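Local coordinates for protein pilin (Clostridioides difficile, PDB 6T8S) that is the major type IV pilin PilA1 and probably polymerises as the main structural subunit of the thin pilus fibres on the bacterial surface, at residues Thr48-Leu53 and Tyr70-Val75; Asn107-Ser112 and Leu133-Ile138. All coordinates share one frame; numbering follows the deposited sequence.

Contact 1 of 2, residues Thr48-Leu53 and Tyr70-Val75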
loop_
_atom_site.group_PDB
_atom_site.type_symbol
_atom_site.label_atom_id
_atom_site.label_comp_id
_atom_site.label_asym_id
_atom_site.label_seq_id
_atom_site.Cartn_x
_atom_site.Cartn_y
_atom_site.Cartn_z
ATOM N N THR A 48 -12.182 6.758 0.163
ATOM C CA THR A 48 -11.022 6.044 -0.419
ATOM C C THR A 48 -10.208 7.058 -1.234
ATOM O O THR A 48 -10.667 8.212 -1.380
ATOM C CB THR A 48 -11.491 4.825 -1.224
ATOM O OG1 THR A 48 -12.209 5.266 -2.374
ATOM C CG2 THR A 48 -12.383 3.904 -0.421
ATOM N N GLY A 49 -9.036 6.649 -1.723
ATOM C CA GLY A 49 -8.260 7.441 -2.695
ATOM C C GLY A 49 -7.185 8.295 -2.035
ATOM O O GLY A 49 -7.091 8.322 -0.803
ATOM N N LEU A 50 -6.375 8.952 -2.864
ATOM C CA LEU A 50 -5.123 9.639 -2.454
ATOM C C LEU A 50 -5.228 11.145 -2.712
ATOM O O LEU A 50 -4.177 11.812 -2.751
ATOM C CB LEU A 50 -3.979 9.024 -3.267
ATOM C CG LEU A 50 -3.761 7.533 -3.030
ATOM C CD1 LEU A 50 -2.689 6.980 -3.952
ATOM C CD2 LEU A 50 -3.423 7.266 -1.573
ATOM N N SER A 51 -6.435 11.704 -2.817
ATOM C CA SER A 51 -6.608 13.147 -3.135
ATOM C C SER A 51 -5.971 14.037 -2.048
ATOM O O SER A 51 -5.626 15.206 -2.379
ATOM C CB SER A 51 -8.067 13.478 -3.396
ATOM O OG SER A 51 -8.779 13.424 -2.180
ATOM N N VAL A 52 -5.768 13.534 -0.818
ATOM C CA VAL A 52 -5.031 14.268 0.257
ATOM C C VAL A 52 -3.638 14.687 -0.261
ATOM O O VAL A 52 -3.141 15.761 0.161
ATOM C CB VAL A 52 -4.936 13.442 1.557
ATOM C CG1 VAL A 52 -4.094 12.189 1.388
ATOM C CG2 VAL A 52 -4.423 14.266 2.731
ATOM N N LEU A 53 -3.037 13.916 -1.171
ATOM C CA LEU A 53 -1.677 14.214 -1.726
ATOM C C LEU A 53 -1.742 14.974 -3.058
ATOM O O LEU A 53 -0.671 15.110 -3.698
ATOM C CB LEU A 53 -0.919 12.899 -1.919
ATOM C CG LEU A 53 -0.611 12.085 -0.666
ATOM C CD1 LEU A 53 0.154 10.831 -1.047
ATOM C CD2 LEU A 53 0.185 12.885 0.351
ATOM N N TYR A 70 -6.518 2.395 -3.686
ATOM C CA TYR A 70 -5.537 2.876 -2.689
ATOM C C TYR A 70 -6.246 3.805 -1.699
ATOM O O TYR A 70 -7.158 4.555 -2.109
ATOM C CB TYR A 70 -4.396 3.636 -3.371
ATOM C CG TYR A 70 -3.474 2.823 -4.247
ATOM C CD1 TYR A 70 -2.710 1.795 -3.722
ATOM C CD2 TYR A 70 -3.300 3.131 -5.589
ATOM C CE1 TYR A 70 -1.832 1.067 -4.509
ATOM C CE2 TYR A 70 -2.419 2.418 -6.390
ATOM C CZ TYR A 70 -1.675 1.385 -5.848
ATOM O OH TYR A 70 -0.798 0.666 -6.611
ATOM N N LYS A 71 -5.796 3.800 -0.447
ATOM C CA LYS A 71 -6.063 4.903 0.516
ATOM C C LYS A 71 -4.928 4.949 1.541
ATOM O O LYS A 71 -4.124 4.002 1.581
ATOM C CB LYS A 71 -7.464 4.765 1.134
ATOM C CG LYS A 71 -7.663 3.658 2.146
ATOM C CD LYS A 71 -9.070 3.710 2.803
ATOM C CE LYS A 71 -9.181 4.708 3.939
ATOM N NZ LYS A 71 -10.549 4.805 4.518
ATOM N N LEU A 72 -4.860 6.033 2.309
ATOM C CA LEU A 72 -3.825 6.253 3.341
ATOM C C LEU A 72 -4.491 6.189 4.713
ATOM O O LEU A 72 -5.506 6.897 4.897
ATOM C CB LEU A 72 -3.176 7.622 3.122
ATOM C CG LEU A 72 -2.334 7.754 1.854
ATOM C CD1 LEU A 72 -1.867 9.184 1.677
ATOM C CD2 LEU A 72 -1.149 6.817 1.894
ATOM N N ILE A 73 -3.934 5.373 5.606
ATOM C CA ILE A 73 -4.416 5.207 7.002
ATOM C C ILE A 73 -3.245 5.362 7.973
ATOM O O ILE A 73 -2.073 5.085 7.614
ATOM C CB ILE A 73 -5.155 3.871 7.196
ATOM C CG1 ILE A 73 -4.221 2.666 7.071
ATOM C CG2 ILE A 73 -6.363 3.804 6.260
ATOM C CD1 ILE A 73 -4.871 1.329 7.380
ATOM N N LYS A 74 -3.569 5.747 9.198
ATOM C CA LYS A 74 -2.593 5.780 10.303
ATOM C C LYS A 74 -2.821 4.517 11.134
ATOM O O LYS A 74 -3.992 4.219 11.463
ATOM C CB LYS A 74 -2.735 7.096 11.070
ATOM C CG LYS A 74 -1.761 7.257 12.224
ATOM C CD LYS A 74 -1.565 8.692 12.648
ATOM C CE LYS A 74 -1.279 8.828 14.129
ATOM N NZ LYS A 74 -1.446 10.229 14.584
ATOM N N VAL A 75 -1.759 3.762 11.380
ATOM C CA VAL A 75 -1.764 2.553 12.251
ATOM C C VAL A 75 -0.736 2.807 13.353
ATOM O O VAL A 75 0.452 2.813 13.045
ATOM C CB VAL A 75 -1.470 1.270 11.458
ATOM C CG1 VAL A 75 -1.559 0.036 12.345
ATOM C CG2 VAL A 75 -2.405 1.127 10.263
#

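Contact 2 of 2, residues Asn107-Ser112 and Leu133-Ile138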
loop_
_atom_site.group_PDB
_atom_site.type_symbol
_atom_site.label_atom_id
_atom_site.label_comp_id
_atom_site.label_asym_id
_atom_site.label_seq_id
_atom_site.Cartn_x
_atom_site.Cartn_y
_atom_site.Cartn_z
ATOM N N ASN A 107 9.131 -6.223 7.326
ATOM C CA ASN A 107 8.463 -5.325 8.302
ATOM C C ASN A 107 7.711 -4.194 7.592
ATOM O O ASN A 107 7.536 -3.129 8.208
ATOM C CB ASN A 107 9.469 -4.759 9.306
ATOM C CG ASN A 107 10.069 -5.825 10.192
ATOM O OD1 ASN A 107 9.467 -6.875 10.403
ATOM N ND2 ASN A 107 11.258 -5.560 10.703
ATOM N N LYS A 108 7.218 -4.420 6.372
ATOM C CA LYS A 108 6.444 -3.390 5.645
ATOM C C LYS A 108 5.090 -3.923 5.175
ATOM O O LYS A 108 4.148 -3.126 5.217
ATOM C CB LYS A 108 7.286 -2.840 4.487
ATOM C CG LYS A 108 8.548 -2.106 4.941
ATOM C CD LYS A 108 8.867 -0.877 4.142
ATOM C CE LYS A 108 10.182 -0.220 4.518
ATOM N NZ LYS A 108 10.113 0.425 5.847
ATOM N N ILE A 109 5.006 -5.168 4.697
ATOM C CA ILE A 109 3.790 -5.693 4.008
ATOM C C ILE A 109 3.015 -6.606 4.963
ATOM O O ILE A 109 3.591 -7.611 5.440
ATOM C CB ILE A 109 4.144 -6.410 2.690
ATOM C CG1 ILE A 109 5.107 -5.579 1.835
ATOM C CG2 ILE A 109 2.867 -6.764 1.938
ATOM C CD1 ILE A 109 5.798 -6.385 0.774
ATOM N N TYR A 110 1.743 -6.287 5.202
ATOM C CA TYR A 110 0.876 -6.977 6.196
ATOM C C TYR A 110 -0.465 -7.332 5.543
ATOM O O TYR A 110 -0.959 -6.567 4.677
ATOM C CB TYR A 110 0.756 -6.105 7.456
ATOM C CG TYR A 110 2.059 -5.936 8.199
ATOM C CD1 TYR A 110 2.451 -6.833 9.184
ATOM C CD2 TYR A 110 2.949 -4.925 7.866
ATOM C CE1 TYR A 110 3.664 -6.700 9.847
ATOM C CE2 TYR A 110 4.177 -4.793 8.501
ATOM C CZ TYR A 110 4.536 -5.672 9.507
ATOM O OH TYR A 110 5.749 -5.569 10.144
ATOM N N THR A 111 -1.038 -8.472 5.946
ATOM C CA THR A 111 -2.353 -8.976 5.464
ATOM C C THR A 111 -3.484 -8.571 6.422
ATOM O O THR A 111 -4.655 -8.783 6.057
ATOM C CB THR A 111 -2.289 -10.488 5.233
ATOM O OG1 THR A 111 -1.898 -11.132 6.444
ATOM C CG2 THR A 111 -1.306 -10.856 4.142
ATOM N N SER A 112 -3.174 -8.014 7.597
ATOM C CA SER A 112 -4.192 -7.490 8.550
ATOM C C SER A 112 -3.618 -6.350 9.393
ATOM O O SER A 112 -2.391 -6.304 9.610
ATOM C CB SER A 112 -4.723 -8.590 9.445
ATOM O OG SER A 112 -3.720 -9.013 10.354
ATOM N N LEU A 133 -4.693 -5.440 1.489
ATOM C CA LEU A 133 -3.248 -5.535 1.796
ATOM C C LEU A 133 -2.792 -4.173 2.321
ATOM O O LEU A 133 -3.403 -3.154 1.963
ATOM C CB LEU A 133 -2.485 -5.923 0.518
ATOM C CG LEU A 133 -1.025 -6.334 0.715
ATOM C CD1 LEU A 133 -0.910 -7.709 1.330
ATOM C CD2 LEU A 133 -0.254 -6.292 -0.599
ATOM N N TYR A 134 -1.744 -4.169 3.138
ATOM C CA TYR A 134 -1.209 -2.977 3.821
ATOM C C TYR A 134 0.308 -2.908 3.618
ATOM O O TYR A 134 0.985 -3.917 3.842
ATOM C CB TYR A 134 -1.578 -3.051 5.301
ATOM C CG TYR A 134 -3.059 -3.120 5.550
ATOM C CD1 TYR A 134 -3.836 -1.973 5.595
ATOM C CD2 TYR A 134 -3.691 -4.345 5.688
ATOM C CE1 TYR A 134 -5.201 -2.037 5.837
ATOM C CE2 TYR A 134 -5.056 -4.429 5.913
ATOM C CZ TYR A 134 -5.808 -3.272 5.998
ATOM O OH TYR A 134 -7.161 -3.355 6.205
ATOM N N ILE A 135 0.823 -1.743 3.210
ATOM C CA ILE A 135 2.296 -1.518 3.087
ATOM C C ILE A 135 2.675 -0.257 3.866
ATOM O O ILE A 135 2.197 0.841 3.536
ATOM C CB ILE A 135 2.788 -1.453 1.626
ATOM C CG1 ILE A 135 2.215 -2.578 0.756
ATOM C CG2 ILE A 135 4.312 -1.475 1.621
ATOM C CD1 ILE A 135 2.666 -2.545 -0.694
ATOM N N VAL A 136 3.543 -0.411 4.862
ATOM C CA VAL A 136 4.038 0.743 5.663
ATOM C C VAL A 136 4.785 1.700 4.723
ATOM O O VAL A 136 5.703 1.225 4.012
ATOM C CB VAL A 136 4.944 0.282 6.810
ATOM C CG1 VAL A 136 5.555 1.465 7.540
ATOM C CG2 VAL A 136 4.182 -0.608 7.783
ATOM N N LEU A 137 4.413 2.982 4.729
ATOM C CA LEU A 137 5.105 4.062 3.955
ATOM C C LEU A 137 6.121 4.792 4.840
ATOM O O LEU A 137 7.266 5.010 4.384
ATOM C CB LEU A 137 4.075 5.073 3.461
ATOM C CG LEU A 137 3.178 4.615 2.322
ATOM C CD1 LEU A 137 2.068 5.631 2.088
ATOM C CD2 LEU A 137 3.985 4.421 1.050
ATOM N N ILE A 138 5.692 5.186 6.037
ATOM C CA ILE A 138 6.500 6.013 6.980
ATOM C C ILE A 138 6.454 5.328 8.342
ATOM O O ILE A 138 5.364 5.192 8.899
ATOM C CB ILE A 138 6.020 7.478 7.037
ATOM C CG1 ILE A 138 5.954 8.114 5.642
ATOM C CG2 ILE A 138 6.902 8.275 7.995
ATOM C CD1 ILE A 138 5.453 9.544 5.607
#

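Contact 1 of 2, residues Thr48-Leu53 and Tyr70-Val75
The two methyls of L50 straddle the start of strand 70-75: CD1 lies 3.8 Å from CB of Y70, while CD2 comes within 3.6 Å of CG of L72. Y70 and L72 sit two residues apart, so their side chains leave the same side of the strand, and a branched leucine end is the right shape to rest against both. With CG anti to its carbonyl carbon, chi1 -62° brings the methyls of L50 close to the strand, although the first bond of the side chain runs past it. L72 answers as the second bump. Its CD1 enters a hollow walled by V52 and L53, 3.8 Å from V52 CG1 and equally 3.8 Å from L53 CD1. L72 crosses L50 and L53 at about a right angle, so that methyls meet branch points and one another without lying alongside. The loop can present these three residues together because it tightens into a 3-10 turn, where L53 N bonds to L50 O. Polar contact is slight by comparison: G49 N donates to Y70 O at 2.8 Å, a rather bent bond (133° at the hydrogen) lying in the carbonyl plane. Glycine suits this place because at its positive phi (96°) a CB would be jammed against the carbonyl oxygen of T48. CB of K71 lies 3.8 Å from G49 N. Polar ends are served elsewhere: Y70 OH bonds to D22, and K71 NZ to the carbonyl of Q47. From helix 9-37, V26 backs L50 and L53, and Y33 backs V52 and L53. The arrangement is that of a loop tucked onto the first strand of the sheet beside the long N-terminal helix, consistent with the αβ-loop of type IV pilins, which joins that helix to the sheet.

Contact 2 of 2, residues Asn107-Ser112 and Leu133-Ile138
K108 O accepts a hydrogen bond from V136 N at 2.8 Å, nearly straight at the hydrogen (166°), and is also approached by the CA-H of I135 at 3.2 Å from I135 CA to this oxygen. One carbonyl thus engages two successive residues of the opposing strand. Y134 O is shared likewise, between Y110 N at 2.8 Å and the CA-H of I109. The return bond, Y134 N to Y110 O, is longer and more bent; it completes the hydrogen-bonded pair Y110-Y134, next to the non-hydrogen-bonded pair I109-I135. Beta-branched isoleucines suit the extended backbone, and these two lie side by side, I109 CG1 being 4.2 Å from I135 CG2. On the same face L133 swings its CG anti to the backbone N (chi1 -168°), which brings CD1 to 3.9 Å from I109 CG2. The other face carries the tyrosines. The ring of Y134 turns its edge to Y110 O, in plane with it, and reaches S112 CA, while Y110 CE2 lies 4.2 Å from V136 CG2. T111 OG1 bonds to N120 O, so the hydroxyl serves the neighbouring loop. V136 precedes a classic beta bulge, where L137 and I138 both face L79. Short strand 109-110 is thereby added to long strand 128-138 in antiparallel fashion, as part of the antiparallel sheet of the pilin globular domain.

In the fold
Both contacts are partly buried and both reach the same antiparallel sheet, but they use it differently. Contact 1 lays a loop against strand 70-75 chiefly through aliphatic side chains, with one bent backbone bond, between the sheet and helix 9-37. Contact 2 is strand pairing, carried by three backbone bonds, with side chains packing on both faces. Strand 78-83 bridges them, pairing with 70-75 and with 128-138. The contacts also meet directly: L72 CD2 packs on L137 CD1 at 3.4 Å, and I73 CD1 on Y134 CE1 at 3.7 Å. L137, which takes no part in the pairing with 107-112, also packs on helix 9-37, whereas Y134 belongs to that pairing.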